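Local coordinates for adenine Deaminase (Enterococcus faecalis, PDB 2ICS), which is a binuclear zinc amidohydrolase that binds adenine and deacetylates acetyl-(R)-mandelate with very low efficiency in vitro, at residues Ile22-Lys27 with Ala329-Phe334; Asn165-Leu170 with Asp197-Leu202; Leu286-Glu291 with Lys341-Ser346. One frame throughout, in Å; residues are numbered along the deposited sequence.

How the interactions relate
Three contacts between distant parts of the sequence tie together the barrel and the beta domain of an amidohydrolase. Interaction 1 joins the N-terminal beta domain to the returning C-terminal chain, and interaction 2 pairs two helical elements beside the barrel on the opposite side of the chain's centre, their centres about 42 Å apart. The side chain of Ile199 in interaction 2 lies about 7 Å from that of the zinc ligand His188 and about 12 Å from the bound adenine, whereas interactions 1 and 3 lie away from the annotated sites. Strand 331-344 serves both of these: its start enters interaction 1 and its end interaction 3, the nearest atoms being about 6 Å apart.

Interaction 1: Ile22-Lys27 with Ala329-Phe334; sequences IAIKEK and ADLTIF
The small beta domain that accompanies the TIM barrel in many amidohydrolases is built from both ends of the chain, and here strand 19-25 of the N-terminal sheet meets the beginning of strand 331-344. The two do not pair as neighbouring strands. They belong to different sheets, and the contact runs chiefly through alternate side chains: Ile22 and Ile24 from one, Ala329 and Leu331 from the other. Ile24 is the more closely engaged isoleucine. Its CG2 rests on Ala329 CB at 3.5 Å, while its other branch passes over the same methyl and ends with Ile24 CD1 4.0 Å from Leu331 CD1, the two side chains lying antiparallel as they pass. Ile22 behaves differently, meeting Leu331 tip to tip, with Ile22 CG1 4.0 Å from Leu331 CD2. Leu331 thus divides its two methyls between the isoleucines. Its CG stands opposite the carbonyl carbon (chi1 -61°), and from there the fork opens toward both of them; Ile9 of strand 5-13 and Leu323 also touch this leucine. Beyond the strand, in the turn at Lys27, the backbone adds a single hydrogen bond from Ala329 N to Lys27 O, 2.9 Å long and nearly straight at 167°. The amide nitrogen lies above the carbonyl plane, 42° out of it, instead of on a lone pair. The lysine side chain leads away from the contact. Next to Ala329, Asp330 forms a salt bridge with Lys320 and accepts a hydrogen bond from Gly365 N. The chemistry is therefore that of a small hydrocarbon interface with one polar tie at its edge: methyl contacts join strand 19-25 to the start of the returning chain, and the bond from Ala329 N to Lys27 O ties the turn to it.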
loop_
_atom_site.group_PDB
_atom_site.type_symbol
_atom_site.label_atom_id
_atom_site.label_comp_id
_atom_site.label_asym_id
_atom_site.label_seq_id
_atom_site.Cartn_x
_atom_site.Cartn_y
_atom_site.Cartn_z
ATOM N N ILE A 22 8.984 -1.105 23.643
ATOM C CA ILE A 22 9.602 -0.072 22.822
ATOM C C ILE A 22 9.762 1.247 23.571
ATOM O O ILE A 22 8.845 1.706 24.245
ATOM C CB ILE A 22 8.774 0.183 21.525
ATOM C CG1 ILE A 22 8.672 -1.099 20.694
ATOM C CG2 ILE A 22 9.428 1.267 20.687
ATOM C CD1 ILE A 22 7.677 -2.108 21.216
ATOM N N ALA A 23 10.939 1.851 23.443
ATOM C CA ALA A 23 11.236 3.126 24.087
ATOM C C ALA A 23 11.300 4.196 23.005
ATOM O O ALA A 23 11.997 4.034 22.009
ATOM C CB ALA A 23 12.567 3.039 24.832
ATOM N N ILE A 24 10.577 5.293 23.208
ATOM C CA ILE A 24 10.528 6.370 22.226
ATOM C C ILE A 24 10.959 7.737 22.759
ATOM O O ILE A 24 10.614 8.120 23.879
ATOM C CB ILE A 24 9.095 6.511 21.663
ATOM C CG1 ILE A 24 8.694 5.222 20.943
ATOM C CG2 ILE A 24 9.005 7.715 20.740
ATOM C CD1 ILE A 24 7.228 5.166 20.550
ATOM N N LYS A 25 11.705 8.472 21.941
ATOM C CA LYS A 25 12.148 9.813 22.304
ATOM C C LYS A 25 12.420 10.624 21.041
ATOM O O LYS A 25 13.128 10.173 20.141
ATOM C CB LYS A 25 13.407 9.765 23.176
ATOM C CG LYS A 25 14.677 9.389 22.439
ATOM C CD LYS A 25 15.891 9.542 23.342
ATOM C CE LYS A 25 17.187 9.282 22.584
ATOM N NZ LYS A 25 18.384 9.508 23.444
ATOM N N GLU A 26 11.839 11.817 20.977
ATOM C CA GLU A 26 12.009 12.703 19.829
ATOM C C GLU A 26 11.447 12.104 18.543
ATOM O O GLU A 26 12.133 12.050 17.524
ATOM C CB GLU A 26 13.493 13.035 19.634
ATOM C CG GLU A 26 14.102 13.809 20.787
ATOM C CD GLU A 26 13.279 15.031 21.155
ATOM O OE1 GLU A 26 13.045 15.882 20.269
ATOM O OE2 GLU A 26 12.862 15.137 22.331
ATOM N N LYS A 27 10.196 11.659 18.599
ATOM C CA LYS A 27 9.535 11.060 17.443
ATOM C C LYS A 27 10.291 9.874 16.834
ATOM O O LYS A 27 9.960 9.420 15.742
ATOM C CB LYS A 27 9.296 12.119 16.359
ATOM C CG LYS A 27 8.184 13.117 16.670
ATOM C CD LYS A 27 8.598 14.159 17.693
ATOM C CE LYS A 27 9.472 15.239 17.061
ATOM N NZ LYS A 27 8.737 16.004 16.010
ATOM N N ALA A 329 9.110 6.708 15.111
ATOM C CA ALA A 329 8.259 6.054 16.089
ATOM C C ALA A 329 6.812 5.912 15.613
ATOM O O ALA A 329 5.913 6.627 16.067
ATOM C CB ALA A 329 8.311 6.812 17.416
ATOM N N ASP A 330 6.603 4.995 14.674
ATOM C CA ASP A 330 5.269 4.696 14.156
ATOM C C ASP A 330 5.019 3.238 14.508
ATOM O O ASP A 330 5.821 2.368 14.162
ATOM C CB ASP A 330 5.200 4.859 12.634
ATOM C CG ASP A 330 5.402 6.289 12.183
ATOM O OD1 ASP A 330 5.238 7.218 13.007
ATOM O OD2 ASP A 330 5.709 6.483 10.990
ATOM N N LEU A 331 3.919 2.971 15.200
ATOM C CA LEU A 331 3.593 1.610 15.602
ATOM C C LEU A 331 2.103 1.352 15.552
ATOM O O LEU A 331 1.295 2.266 15.678
ATOM C CB LEU A 331 4.063 1.331 17.035
ATOM C CG LEU A 331 5.543 1.411 17.407
ATOM C CD1 LEU A 331 6.001 2.865 17.476
ATOM C CD2 LEU A 331 5.733 0.746 18.759
ATOM N N THR A 332 1.748 0.091 15.371
ATOM C CA THR A 332 0.359 -0.300 15.349
ATOM C C THR A 332 0.244 -1.373 16.420
ATOM O O THR A 332 1.039 -2.317 16.459
ATOM C CB THR A 332 -0.057 -0.860 13.976
ATOM O OG1 THR A 332 0.156 0.142 12.970
ATOM C CG2 THR A 332 -1.530 -1.252 13.988
ATOM N N ILE A 333 -0.724 -1.191 17.309
ATOM C CA ILE A 333 -0.968 -2.110 18.409
ATOM C C ILE A 333 -2.329 -2.722 18.117
ATOM O O ILE A 333 -3.314 -2.006 17.901
ATOM C CB ILE A 333 -0.950 -1.338 19.741
ATOM C CG1 ILE A 333 0.389 -0.593 19.861
ATOM C CG2 ILE A 333 -1.130 -2.284 20.911
ATOM C CD1 ILE A 333 0.559 0.207 21.135
ATOM N N PHE A 334 -2.382 -4.050 18.110
ATOM C CA PHE A 334 -3.608 -4.739 17.744
ATOM C C PHE A 334 -3.815 -6.094 18.398
ATOM O O PHE A 334 -2.964 -6.593 19.134
ATOM C CB PHE A 334 -3.592 -4.937 16.231
ATOM C CG PHE A 334 -2.380 -5.689 15.743
ATOM C CD1 PHE A 334 -2.404 -7.078 15.627
ATOM C CD2 PHE A 334 -1.192 -5.013 15.467
ATOM C CE1 PHE A 334 -1.259 -7.784 15.244
ATOM C CE2 PHE A 334 -0.042 -5.709 15.087
ATOM C CZ PHE A 334 -0.074 -7.095 14.975
#

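Interaction 2: Asn165-Leu170 with Asp197-Leu202; sequences NGITPL and DEILAL
Ile167, third residue of a type II' beta turn from Asn165 to Thr168 with Gly166 at its second position, meets Glu198, Ile199 and Leu202. A water molecule bridges the segments at this point, accepting a bond from Ile167 N at 3.3 Å and donating one to Glu198 OE1 at 2.7 Å. The same carboxylate oxygen lies close to hydrocarbon as well, for Glu198 OE1 is 3.5 Å from Ile167 CG2. The glutamate passes aslant over the isoleucine, Glu198 CG near Ile167 CG1, and its extended chain brings the carboxylate to the water. The longer branch of Ile167, with CG1 lying opposite the backbone N (chi1 -164°), carries on to Ile199 and Leu202. It lies slantwise to both side chains, with Ile167 CD1 4.0 Å from Ile199 CG1 and Ile167 CG1 3.8 Å from Leu202 CD2. Pro194, in the loop before the second helix, touches Ile167 too. The two segments belong to successive helices on the outside of the TIM barrel: 165-170 leads into helix 168-178, which is followed by strand 186-189 with the zinc ligand His188, and 197-202 lies within helix 196-202. In the first turn of helix 168-178, Leu170 supplies the deeper part of the contact. Its chi1 of -177° swings the fork toward the second helix, and chi2 of 56° makes CD2 the methyl that touches. There Leu170 CD2 sits 3.7 Å from the carbonyl oxygen Ile199 O, 4.0 Å from Ile199 CG2 and 3.9 Å from Leu202 CB, so one methyl is lodged against backbone and two side chains together. Leu170 and Ile199 also reach the barrel wall: both touch Met157 of strand 156-157 and Val187 of strand 186-189.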
loop_
_atom_site.group_PDB
_atom_site.type_symbol
_atom_site.label_atom_id
_atom_site.label_comp_id
_atom_site.label_asym_id
_atom_site.label_seq_id
_atom_site.Cartn_x
_atom_site.Cartn_y
_atom_site.Cartn_z
ATOM N N ASN A 165 -3.524 5.176 -27.186
ATOM C CA ASN A 165 -2.079 5.317 -27.016
ATOM C C ASN A 165 -1.307 4.040 -26.680
ATOM O O ASN A 165 -0.095 4.082 -26.475
ATOM C CB ASN A 165 -1.798 6.405 -25.980
ATOM C CG ASN A 165 -2.233 7.782 -26.460
ATOM O OD1 ASN A 165 -2.627 8.640 -25.666
ATOM N ND2 ASN A 165 -2.156 7.999 -27.769
ATOM N N GLY A 166 -2.007 2.912 -26.639
ATOM C CA GLY A 166 -1.364 1.636 -26.362
ATOM C C GLY A 166 -0.375 1.561 -25.207
ATOM O O GLY A 166 -0.676 1.966 -24.085
ATOM N N ILE A 167 0.816 1.039 -25.494
ATOM C CA ILE A 167 1.862 0.868 -24.488
ATOM C C ILE A 167 2.752 2.102 -24.337
ATOM O O ILE A 167 3.536 2.205 -23.389
ATOM C CB ILE A 167 2.760 -0.344 -24.849
ATOM C CG1 ILE A 167 3.583 -0.781 -23.638
ATOM C CG2 ILE A 167 3.697 0.025 -25.993
ATOM C CD1 ILE A 167 2.753 -1.339 -22.500
ATOM N N THR A 168 2.624 3.034 -25.272
ATOM C CA THR A 168 3.426 4.253 -25.274
ATOM C C THR A 168 3.514 4.986 -23.929
ATOM O O THR A 168 4.575 5.492 -23.566
ATOM C CB THR A 168 2.915 5.248 -26.346
ATOM O OG1 THR A 168 2.844 4.591 -27.619
ATOM C CG2 THR A 168 3.859 6.431 -26.463
ATOM N N PRO A 169 2.402 5.063 -23.176
ATOM C CA PRO A 169 2.456 5.761 -21.885
ATOM C C PRO A 169 3.443 5.137 -20.902
ATOM O O PRO A 169 4.086 5.846 -20.123
ATOM C CB PRO A 169 1.013 5.680 -21.389
ATOM C CG PRO A 169 0.227 5.691 -22.673
ATOM C CD PRO A 169 1.010 4.716 -23.517
ATOM N N LEU A 170 3.561 3.812 -20.940
ATOM C CA LEU A 170 4.478 3.116 -20.049
ATOM C C LEU A 170 5.923 3.417 -20.430
ATOM O O LEU A 170 6.768 3.613 -19.557
ATOM C CB LEU A 170 4.220 1.604 -20.082
ATOM C CG LEU A 170 5.069 0.728 -19.146
ATOM C CD1 LEU A 170 4.930 1.205 -17.700
ATOM C CD2 LEU A 170 4.632 -0.725 -19.271
ATOM N N ASP A 197 1.393 -9.185 -21.058
ATOM C CA ASP A 197 2.745 -9.569 -21.443
ATOM C C ASP A 197 3.569 -8.396 -21.958
ATOM O O ASP A 197 4.771 -8.312 -21.716
ATOM C CB ASP A 197 2.693 -10.686 -22.493
ATOM C CG ASP A 197 1.827 -10.332 -23.687
ATOM O OD1 ASP A 197 0.657 -9.945 -23.488
ATOM O OD2 ASP A 197 2.308 -10.454 -24.830
ATOM N N GLU A 198 2.913 -7.485 -22.662
ATOM C CA GLU A 198 3.585 -6.315 -23.210
ATOM C C GLU A 198 3.967 -5.374 -22.065
ATOM O O GLU A 198 5.001 -4.722 -22.101
ATOM C CB GLU A 198 2.650 -5.610 -24.199
ATOM C CG GLU A 198 3.314 -4.581 -25.094
ATOM C CD GLU A 198 2.352 -3.995 -26.124
ATOM O OE1 GLU A 198 2.806 -3.186 -26.962
ATOM O OE2 GLU A 198 1.147 -4.339 -26.091
ATOM N N ILE A 199 3.115 -5.316 -21.048
ATOM C CA ILE A 199 3.350 -4.475 -19.881
ATOM C C ILE A 199 4.469 -5.039 -19.013
ATOM O O ILE A 199 5.401 -4.323 -18.632
ATOM C CB ILE A 199 2.076 -4.369 -19.017
ATOM C CG1 ILE A 199 0.986 -3.632 -19.794
ATOM C CG2 ILE A 199 2.379 -3.655 -17.713
ATOM C CD1 ILE A 199 -0.338 -3.554 -19.065
ATOM N N LEU A 200 4.364 -6.324 -18.700
ATOM C CA LEU A 200 5.349 -6.999 -17.865
ATOM C C LEU A 200 6.724 -6.999 -18.509
ATOM O O LEU A 200 7.741 -6.940 -17.816
ATOM C CB LEU A 200 4.901 -8.436 -17.580
ATOM C CG LEU A 200 3.667 -8.602 -16.680
ATOM C CD1 LEU A 200 3.270 -10.064 -16.613
ATOM C CD2 LEU A 200 3.970 -8.095 -15.285
ATOM N N ALA A 201 6.749 -7.053 -19.837
ATOM C CA ALA A 201 8.004 -7.066 -20.577
ATOM C C ALA A 201 8.819 -5.788 -20.380
ATOM O O ALA A 201 10.048 -5.823 -20.387
ATOM C CB ALA A 201 7.727 -7.280 -22.058
ATOM N N LEU A 202 8.138 -4.661 -20.201
ATOM C CA LEU A 202 8.834 -3.392 -20.019
ATOM C C LEU A 202 9.201 -3.076 -18.571
ATOM O O LEU A 202 10.046 -2.219 -18.310
ATOM C CB LEU A 202 8.002 -2.249 -20.602
ATOM C CG LEU A 202 8.034 -2.070 -22.125
ATOM C CD1 LEU A 202 7.448 -3.291 -22.822
ATOM C CD2 LEU A 202 7.247 -0.816 -22.492
HETATM O O HOH W 1 0.942 -1.365 -27.689
#

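Interaction 3: Leu286-Glu291 with Lys341-Ser346; sequences LATTME and KTLTDS
Helix 286-291 and strand 341-344 meet almost at right angles, their short axes 9.5 Å apart at closest approach with a signed crossing angle of -91°, and Thr288 lies nearest Leu343 along the backbones. The polar part of the contact comes from Lys341, whose fully extended side chain reaches the helix. Its CG stands opposite the backbone N (chi1 178°), and the torsions beyond it are all near 180°, which carries the ammonium group to the helix face. There Lys341 NZ forms a salt bridge with Glu291 OE1 at 2.6 Å. The lysine comes across the glutamate at about a right angle and uses the syn lone pair of OE1, on the side facing the second oxygen. That second oxygen, OE2, accepts a hydrogen bond from Ile357 N of strand 350-364, so both ends of the buried carboxylate are held and its rotation is restricted. Lys341 NZ also makes a weak hydrogen bond to Thr288 OG1 at 3.4 Å, whereas the threonine hydroxyl has its stronger partner in Asp285. Such an arrangement joins a barrel helix to the long C-terminal strand, which forms a mixed sheet with strands 51-61 and 350-364; backbone bonds from Lys341 to Ala353 and from Leu343 to Arg351 keep this end paired with its neighbour. Two residues along from Lys341, Leu343 faces the same helix and contributes the apolar part. Leu343 CD1 lies 3.6 Å from the carbonyl oxygen Glu291 O, while Leu343 CD2 comes 4.0 Å from Thr288 CG2, leucine and threonine passing each other head to tail. Leu343 CD2 is also 4.1 Å from Glu291 OE1, which places hydrocarbon directly beside the ion pair. One residue past each contact partner, Lys292 NZ hydrogen-bonds to Thr344 O.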
loop_
_atom_site.group_PDB
_atom_site.type_symbol
_atom_site.label_atom_id
_atom_site.label_comp_id
_atom_site.label_asym_id
_atom_site.label_seq_id
_atom_site.Cartn_x
_atom_site.Cartn_y
_atom_site.Cartn_z
ATOM N N LEU A 286 -7.593 -1.730 5.567
ATOM C CA LEU A 286 -6.435 -2.596 5.363
ATOM C C LEU A 286 -6.595 -3.913 6.125
ATOM O O LEU A 286 -6.341 -4.982 5.580
ATOM C CB LEU A 286 -5.159 -1.876 5.798
ATOM C CG LEU A 286 -3.837 -2.588 5.489
ATOM C CD1 LEU A 286 -3.620 -2.683 3.980
ATOM C CD2 LEU A 286 -2.705 -1.819 6.142
ATOM N N ALA A 287 -7.023 -3.823 7.382
ATOM C CA ALA A 287 -7.245 -5.000 8.225
ATOM C C ALA A 287 -8.081 -6.057 7.496
ATOM O O ALA A 287 -7.754 -7.248 7.521
ATOM C CB ALA A 287 -7.951 -4.583 9.523
ATOM N N THR A 288 -9.153 -5.607 6.845
ATOM C CA THR A 288 -10.049 -6.490 6.105
ATOM C C THR A 288 -9.342 -7.120 4.904
ATOM O O THR A 288 -9.610 -8.264 4.537
ATOM C CB THR A 288 -11.292 -5.716 5.616
ATOM O OG1 THR A 288 -12.005 -5.210 6.747
ATOM C CG2 THR A 288 -12.220 -6.617 4.815
ATOM N N THR A 289 -8.440 -6.365 4.289
ATOM C CA THR A 289 -7.702 -6.864 3.144
ATOM C C THR A 289 -6.701 -7.901 3.656
ATOM O O THR A 289 -6.467 -8.920 3.016
ATOM C CB THR A 289 -6.957 -5.719 2.431
ATOM O OG1 THR A 289 -7.884 -4.665 2.140
ATOM C CG2 THR A 289 -6.350 -6.207 1.124
HETATM N N MSE A 290 -6.125 -7.632 4.822
HETATM C CA MSE A 290 -5.169 -8.545 5.435
HETATM C C MSE A 290 -5.856 -9.871 5.802
HETATM O O MSE A 290 -5.271 -10.944 5.648
HETATM C CB MSE A 290 -4.565 -7.893 6.683
HETATM C CG MSE A 290 -3.728 -6.649 6.374
HETATM SE SE MSE A 290 -3.365 -5.561 7.943
HETATM C CE MSE A 290 -2.176 -6.765 8.870
ATOM N N GLU A 291 -7.097 -9.787 6.280
ATOM C CA GLU A 291 -7.853 -10.976 6.651
ATOM C C GLU A 291 -8.189 -11.794 5.407
ATOM O O GLU A 291 -8.405 -13.003 5.491
ATOM C CB GLU A 291 -9.143 -10.585 7.381
ATOM C CG GLU A 291 -8.908 -9.749 8.630
ATOM C CD GLU A 291 -10.183 -9.147 9.173
ATOM O OE1 GLU A 291 -11.108 -8.905 8.371
ATOM O OE2 GLU A 291 -10.254 -8.903 10.398
ATOM N N LYS A 341 -16.263 -14.295 9.905
ATOM C CA LYS A 341 -16.595 -13.043 9.237
ATOM C C LYS A 341 -16.662 -13.316 7.741
ATOM O O LYS A 341 -15.828 -14.049 7.204
ATOM C CB LYS A 341 -15.506 -12.011 9.530
ATOM C CG LYS A 341 -15.678 -10.654 8.873
ATOM C CD LYS A 341 -14.445 -9.802 9.156
ATOM C CE LYS A 341 -14.559 -8.403 8.580
ATOM N NZ LYS A 341 -13.321 -7.604 8.845
ATOM N N THR A 342 -17.658 -12.744 7.072
ATOM C CA THR A 342 -17.801 -12.934 5.636
ATOM C C THR A 342 -16.939 -11.919 4.901
ATOM O O THR A 342 -16.921 -10.737 5.249
ATOM C CB THR A 342 -19.262 -12.765 5.183
ATOM O OG1 THR A 342 -20.064 -13.797 5.771
ATOM C CG2 THR A 342 -19.361 -12.867 3.666
ATOM N N LEU A 343 -16.217 -12.388 3.891
ATOM C CA LEU A 343 -15.344 -11.522 3.113
ATOM C C LEU A 343 -15.705 -11.654 1.650
ATOM O O LEU A 343 -15.858 -12.760 1.141
ATOM C CB LEU A 343 -13.877 -11.914 3.325
ATOM C CG LEU A 343 -13.350 -11.882 4.764
ATOM C CD1 LEU A 343 -11.950 -12.477 4.801
ATOM C CD2 LEU A 343 -13.335 -10.464 5.285
ATOM N N THR A 344 -15.837 -10.518 0.977
ATOM C CA THR A 344 -16.197 -10.495 -0.438
ATOM C C THR A 344 -15.102 -9.806 -1.243
ATOM O O THR A 344 -14.608 -8.755 -0.843
ATOM C CB THR A 344 -17.509 -9.716 -0.650
ATOM O OG1 THR A 344 -18.482 -10.160 0.301
ATOM C CG2 THR A 344 -18.040 -9.937 -2.055
ATOM N N ASP A 345 -14.726 -10.384 -2.377
ATOM C CA ASP A 345 -13.695 -9.754 -3.187
ATOM C C ASP A 345 -14.314 -8.804 -4.203
ATOM O O ASP A 345 -15.502 -8.494 -4.126
ATOM C CB ASP A 345 -12.820 -10.798 -3.891
ATOM C CG ASP A 345 -13.597 -11.663 -4.865
ATOM O OD1 ASP A 345 -14.732 -11.299 -5.238
ATOM O OD2 ASP A 345 -13.050 -12.709 -5.270
ATOM N N SER A 346 -13.506 -8.353 -5.155
ATOM C CA SER A 346 -13.951 -7.409 -6.173
ATOM C C SER A 346 -14.908 -7.999 -7.199
ATOM O O SER A 346 -15.592 -7.261 -7.904
ATOM C CB SER A 346 -12.743 -6.826 -6.912
ATOM O OG SER A 346 -11.820 -6.237 -6.014
#